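Local coordinates for protein epoxide hydrolase (PDB 3G02) that probably hydrolyses epoxides to vicinal diols, as an alpha/beta-hydrolase-fold enzyme whose variant here was evolved for enantioselectivity, at residues Met65-Phe78 / Ser292-Leu304. The protein carries 9 engineered substitutions. Numbering follows the deposited sequence.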
# COMPACT_ATOMS: atom_id res chain seq x y z
N MET A 65 6.16 -17.48 -11.06
CA MET A 65 6.14 -17.90 -9.65
C MET A 65 4.85 -18.62 -9.28
O MET A 65 4.88 -19.57 -8.50
CB MET A 65 6.37 -16.71 -8.73
CG MET A 65 7.78 -16.16 -8.80
SD MET A 65 9.02 -17.27 -8.12
CE MET A 65 8.83 -16.99 -6.36
N ARG A 66 3.72 -18.16 -9.83
CA ARG A 66 2.44 -18.83 -9.61
C ARG A 66 2.47 -20.26 -10.15
O ARG A 66 2.02 -21.18 -9.49
CB ARG A 66 1.29 -18.04 -10.26
CG ARG A 66 -0.08 -18.69 -10.06
CD ARG A 66 -1.19 -17.89 -10.70
NE ARG A 66 -2.44 -18.65 -10.74
CZ ARG A 66 -2.75 -19.52 -11.70
NH1 ARG A 66 -1.92 -19.74 -12.71
NH2 ARG A 66 -3.91 -20.17 -11.65
N GLU A 67 3.03 -20.42 -11.35
CA GLU A 67 3.18 -21.74 -11.95
C GLU A 67 4.09 -22.65 -11.13
O GLU A 67 3.76 -23.82 -10.90
CB GLU A 67 3.68 -21.64 -13.39
CG GLU A 67 2.61 -21.99 -14.42
CD GLU A 67 2.07 -23.41 -14.23
OE1 GLU A 67 0.88 -23.54 -13.88
OE2 GLU A 67 2.83 -24.38 -14.42
N LYS A 68 5.22 -22.10 -10.69
CA LYS A 68 6.15 -22.82 -9.81
C LYS A 68 5.48 -23.25 -8.51
O LYS A 68 5.65 -24.38 -8.05
CB LYS A 68 7.39 -21.96 -9.52
CG LYS A 68 8.38 -21.88 -10.67
CD LYS A 68 9.62 -21.08 -10.29
CE LYS A 68 10.65 -21.09 -11.41
NZ LYS A 68 11.80 -20.20 -11.10
N TRP A 69 4.70 -22.34 -7.92
CA TRP A 69 4.01 -22.62 -6.67
C TRP A 69 3.02 -23.77 -6.82
O TRP A 69 2.84 -24.58 -5.91
CB TRP A 69 3.27 -21.36 -6.21
CG TRP A 69 3.18 -21.18 -4.73
CD1 TRP A 69 3.52 -22.09 -3.76
CD2 TRP A 69 2.69 -20.03 -4.05
NE1 TRP A 69 3.28 -21.55 -2.51
CE2 TRP A 69 2.77 -20.28 -2.67
CE3 TRP A 69 2.19 -18.79 -4.48
CZ2 TRP A 69 2.38 -19.35 -1.71
CZ3 TRP A 69 1.79 -17.86 -3.53
CH2 TRP A 69 1.89 -18.14 -2.17
N LEU A 70 2.38 -23.84 -7.99
CA LEU A 70 1.40 -24.89 -8.28
C LEU A 70 2.01 -26.25 -8.64
O LEU A 70 1.55 -27.28 -8.14
CB LEU A 70 0.47 -24.45 -9.41
CG LEU A 70 -0.65 -23.46 -9.09
CD1 LEU A 70 -1.25 -22.93 -10.39
CD2 LEU A 70 -1.72 -24.11 -8.21
N SER A 71 3.04 -26.22 -9.48
CA SER A 71 3.55 -27.43 -10.14
C SER A 71 4.90 -27.95 -9.63
O SER A 71 5.27 -29.10 -9.90
CB SER A 71 3.63 -27.20 -11.66
OG SER A 71 2.36 -26.86 -12.19
N GLU A 72 5.64 -27.11 -8.91
CA GLU A 72 6.97 -27.49 -8.41
C GLU A 72 7.09 -27.49 -6.88
O GLU A 72 7.77 -28.35 -6.31
CB GLU A 72 8.05 -26.61 -9.04
CG GLU A 72 8.23 -26.81 -10.55
CD GLU A 72 9.17 -25.81 -11.20
OE1 GLU A 72 9.12 -25.68 -12.44
OE2 GLU A 72 9.98 -25.16 -10.49
N PHE A 73 6.44 -26.53 -6.22
CA PHE A 73 6.63 -26.32 -4.79
C PHE A 73 6.08 -27.44 -3.91
O PHE A 73 4.95 -27.88 -4.07
CB PHE A 73 6.05 -24.97 -4.35
CG PHE A 73 6.29 -24.65 -2.90
CD1 PHE A 73 7.54 -24.22 -2.47
CD2 PHE A 73 5.27 -24.78 -1.97
CE1 PHE A 73 7.77 -23.92 -1.13
CE2 PHE A 73 5.49 -24.48 -0.62
CZ PHE A 73 6.75 -24.05 -0.20
N ASP A 74 6.91 -27.88 -2.95
CA ASP A 74 6.49 -28.86 -1.95
C ASP A 74 6.86 -28.33 -0.56
O ASP A 74 8.03 -28.11 -0.26
CB ASP A 74 7.13 -30.22 -2.23
CG ASP A 74 6.62 -31.33 -1.29
OD1 ASP A 74 5.71 -31.10 -0.46
OD2 ASP A 74 7.16 -32.45 -1.39
N TRP A 75 5.84 -28.14 0.27
CA TRP A 75 6.03 -27.65 1.63
C TRP A 75 6.82 -28.62 2.52
O TRP A 75 7.59 -28.18 3.37
CB TRP A 75 4.66 -27.36 2.26
CG TRP A 75 4.73 -26.99 3.71
CD1 TRP A 75 4.44 -27.79 4.77
CD2 TRP A 75 5.12 -25.72 4.25
NE1 TRP A 75 4.62 -27.11 5.95
CE2 TRP A 75 5.04 -25.83 5.66
CE3 TRP A 75 5.53 -24.50 3.69
CZ2 TRP A 75 5.35 -24.77 6.52
CZ3 TRP A 75 5.83 -23.45 4.54
CH2 TRP A 75 5.75 -23.59 5.94
N ARG A 76 6.62 -29.92 2.31
CA ARG A 76 7.15 -30.92 3.25
C ARG A 76 8.67 -30.93 3.47
O ARG A 76 9.11 -30.99 4.62
CB ARG A 76 6.63 -32.33 2.92
CG ARG A 76 5.12 -32.50 3.06
CD ARG A 76 4.63 -32.29 4.49
NE ARG A 76 3.18 -32.45 4.58
CZ ARG A 76 2.40 -31.84 5.47
NH1 ARG A 76 2.92 -31.00 6.36
NH2 ARG A 76 1.09 -32.06 5.46
N PRO A 77 9.49 -30.88 2.39
CA PRO A 77 10.94 -30.76 2.61
C PRO A 77 11.35 -29.52 3.40
O PRO A 77 12.26 -29.59 4.23
CB PRO A 77 11.50 -30.71 1.19
CG PRO A 77 10.49 -31.42 0.36
CD PRO A 77 9.17 -30.99 0.96
N PHE A 78 10.70 -28.39 3.14
CA PHE A 78 10.95 -27.17 3.90
C PHE A 78 10.55 -27.35 5.36
O PHE A 78 11.30 -26.97 6.26
CB PHE A 78 10.22 -25.98 3.27
CG PHE A 78 10.35 -24.70 4.04
CD1 PHE A 78 11.59 -24.13 4.31
CD2 PHE A 78 9.21 -24.04 4.49
CE1 PHE A 78 11.70 -22.93 5.02
CE2 PHE A 78 9.30 -22.85 5.20
CZ PHE A 78 10.54 -22.29 5.46
N SER A 292 14.17 -18.73 -6.16
CA SER A 292 12.72 -18.60 -6.16
C SER A 292 12.06 -19.49 -5.11
O SER A 292 11.08 -19.10 -4.48
CB SER A 292 12.16 -18.86 -7.56
OG SER A 292 12.57 -17.83 -8.44
N GLU A 293 12.63 -20.68 -4.91
CA GLU A 293 12.19 -21.61 -3.86
C GLU A 293 12.19 -20.96 -2.47
O GLU A 293 11.26 -21.17 -1.68
CB GLU A 293 13.06 -22.88 -3.87
CG GLU A 293 12.94 -23.80 -2.65
CD GLU A 293 11.63 -24.59 -2.58
OE1 GLU A 293 10.94 -24.74 -3.62
OE2 GLU A 293 11.30 -25.07 -1.48
N THR A 294 13.21 -20.17 -2.17
CA THR A 294 13.30 -19.48 -0.88
C THR A 294 12.13 -18.50 -0.71
O THR A 294 11.50 -18.47 0.35
CB THR A 294 14.65 -18.75 -0.73
OG1 THR A 294 15.71 -19.71 -0.83
CG2 THR A 294 14.73 -18.02 0.61
N ILE A 295 11.83 -17.74 -1.76
CA ILE A 295 10.71 -16.80 -1.71
C ILE A 295 9.39 -17.54 -1.48
O ILE A 295 8.59 -17.12 -0.64
CB ILE A 295 10.66 -15.89 -2.96
CG1 ILE A 295 11.96 -15.06 -3.06
CG2 ILE A 295 9.42 -14.98 -2.93
CD1 ILE A 295 12.02 -14.10 -4.24
N LEU A 296 9.17 -18.64 -2.21
CA LEU A 296 7.95 -19.42 -2.02
C LEU A 296 7.84 -20.02 -0.61
O LEU A 296 6.76 -20.04 -0.04
CB LEU A 296 7.81 -20.52 -3.09
CG LEU A 296 7.56 -20.03 -4.52
CD1 LEU A 296 7.45 -21.21 -5.48
CD2 LEU A 296 6.31 -19.15 -4.61
N GLU A 297 8.97 -20.46 -0.05
CA GLU A 297 9.01 -20.97 1.32
C GLU A 297 8.59 -19.90 2.32
O GLU A 297 7.74 -20.14 3.18
CB GLU A 297 10.41 -21.47 1.68
CG GLU A 297 10.79 -22.80 1.03
CD GLU A 297 12.26 -23.17 1.22
OE1 GLU A 297 13.04 -22.35 1.74
OE2 GLU A 297 12.62 -24.30 0.84
N MET A 298 9.19 -18.71 2.21
CA MET A 298 8.92 -17.63 3.16
C MET A 298 7.49 -17.12 3.08
O MET A 298 6.85 -16.87 4.09
CB MET A 298 9.90 -16.47 2.97
CG MET A 298 11.37 -16.82 3.18
SD MET A 298 11.72 -17.75 4.69
CE MET A 298 13.49 -17.45 4.86
N VAL A 299 7.00 -16.97 1.85
CA VAL A 299 5.63 -16.51 1.63
C VAL A 299 4.62 -17.57 2.10
O VAL A 299 3.63 -17.23 2.75
CB VAL A 299 5.39 -16.08 0.16
CG1 VAL A 299 3.93 -15.79 -0.10
CG2 VAL A 299 6.23 -14.85 -0.17
N SER A 300 4.88 -18.84 1.78
CA SER A 300 4.01 -19.92 2.24
C SER A 300 3.96 -19.99 3.76
O SER A 300 2.90 -20.18 4.34
CB SER A 300 4.45 -21.27 1.67
OG SER A 300 4.36 -21.27 0.26
N LEU A 301 5.12 -19.82 4.40
CA LEU A 301 5.20 -19.78 5.86
C LEU A 301 4.32 -18.68 6.44
O LEU A 301 3.56 -18.92 7.38
CB LEU A 301 6.66 -19.61 6.30
CG LEU A 301 6.96 -19.41 7.78
CD1 LEU A 301 6.51 -20.60 8.63
CD2 LEU A 301 8.44 -19.11 7.97
N TYR A 302 4.43 -17.48 5.87
CA TYR A 302 3.56 -16.37 6.29
C TYR A 302 2.08 -16.68 6.05
O TYR A 302 1.24 -16.40 6.91
CB TYR A 302 3.94 -15.09 5.54
CG TYR A 302 4.86 -14.17 6.30
CD1 TYR A 302 6.05 -14.64 6.87
CD2 TYR A 302 4.57 -12.81 6.43
CE1 TYR A 302 6.90 -13.79 7.56
CE2 TYR A 302 5.42 -11.96 7.12
CZ TYR A 302 6.59 -12.45 7.68
OH TYR A 302 7.42 -11.60 8.35
N TRP A 303 1.77 -17.27 4.90
CA TRP A 303 0.39 -17.57 4.54
C TRP A 303 -0.24 -18.55 5.53
O TRP A 303 -1.33 -18.31 6.07
CB TRP A 303 0.29 -18.14 3.13
CG TRP A 303 -1.11 -18.56 2.78
CD1 TRP A 303 -1.63 -19.83 2.85
CD2 TRP A 303 -2.18 -17.71 2.34
NE1 TRP A 303 -2.95 -19.81 2.48
CE2 TRP A 303 -3.31 -18.53 2.16
CE3 TRP A 303 -2.28 -16.34 2.09
CZ2 TRP A 303 -4.54 -18.02 1.72
CZ3 TRP A 303 -3.51 -15.83 1.66
CH2 TRP A 303 -4.62 -16.67 1.48
N LEU A 304 0.48 -19.64 5.77
CA LEU A 304 -0.03 -20.75 6.58
C LEU A 304 -0.14 -20.43 8.07
O LEU A 304 -0.79 -21.17 8.81
CB LEU A 304 0.83 -22.00 6.35
CG LEU A 304 0.80 -22.58 4.93
CD1 LEU A 304 1.96 -23.53 4.70
CD2 LEU A 304 -0.54 -23.27 4.67
O HOH W 1 11.20 -17.49 -11.17
O HOH W 2 9.64 -27.10 -3.33
O HOH W 3 10.46 -27.35 0.10
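Leu296 of helix 292-304 lodges among Met65, Trp69 and Phe73, at the end of helix 59-71 and the turn after it. Its CB lies 3.8 Å from Phe73 CD1, CG meets the Met65 methyl CE, CD1 rests on the backbone of Trp69, and CD2 sits over one face of the Trp69 indole, 3.9 Å from the centroid of the five-membered ring, a CH-pi contact. The indole N-H reaches Ser300, one turn further on: Trp69 NE1 donates to Ser300 OG at 3.0 Å, a bent bond (132°) with the oxygen tilted from the ring plane. Ser300 OG in turn donates to Leu296 O at 2.7 Å, so this buried hydroxyl is gripped from two directions and ties the tryptophan to the helix backbone.

Beyond the loop, Phe78 stacks on Glu297, whose CB stands 3.7 Å over the centre of the phenyl ring while the carboxylate lies nearly parallel to it. With CG anti to the backbone N (chi1 174°), Trp75 presents its six-membered ring to Leu304 CD1, which lies over one face, a CH-pi contact, 3.7 Å from the centroid; the indole NE1 of Trp75 hydrogen-bonds to Glu79 OE2, outside the two segments. At the margin, one water joins Asp74 N to Glu293 OE1 and another joins Asp74 O to Glu293 OE2.

Helix segment 65-71 and helix 292-304 cross at -73°, their axes 10.8 Å apart at closest approach, away from the predicted catalytic residues and outside the central sheet. Helix 271-284 touches Trp69 through Pro271, and helix 26-38 packs on Trp75 through Leu29.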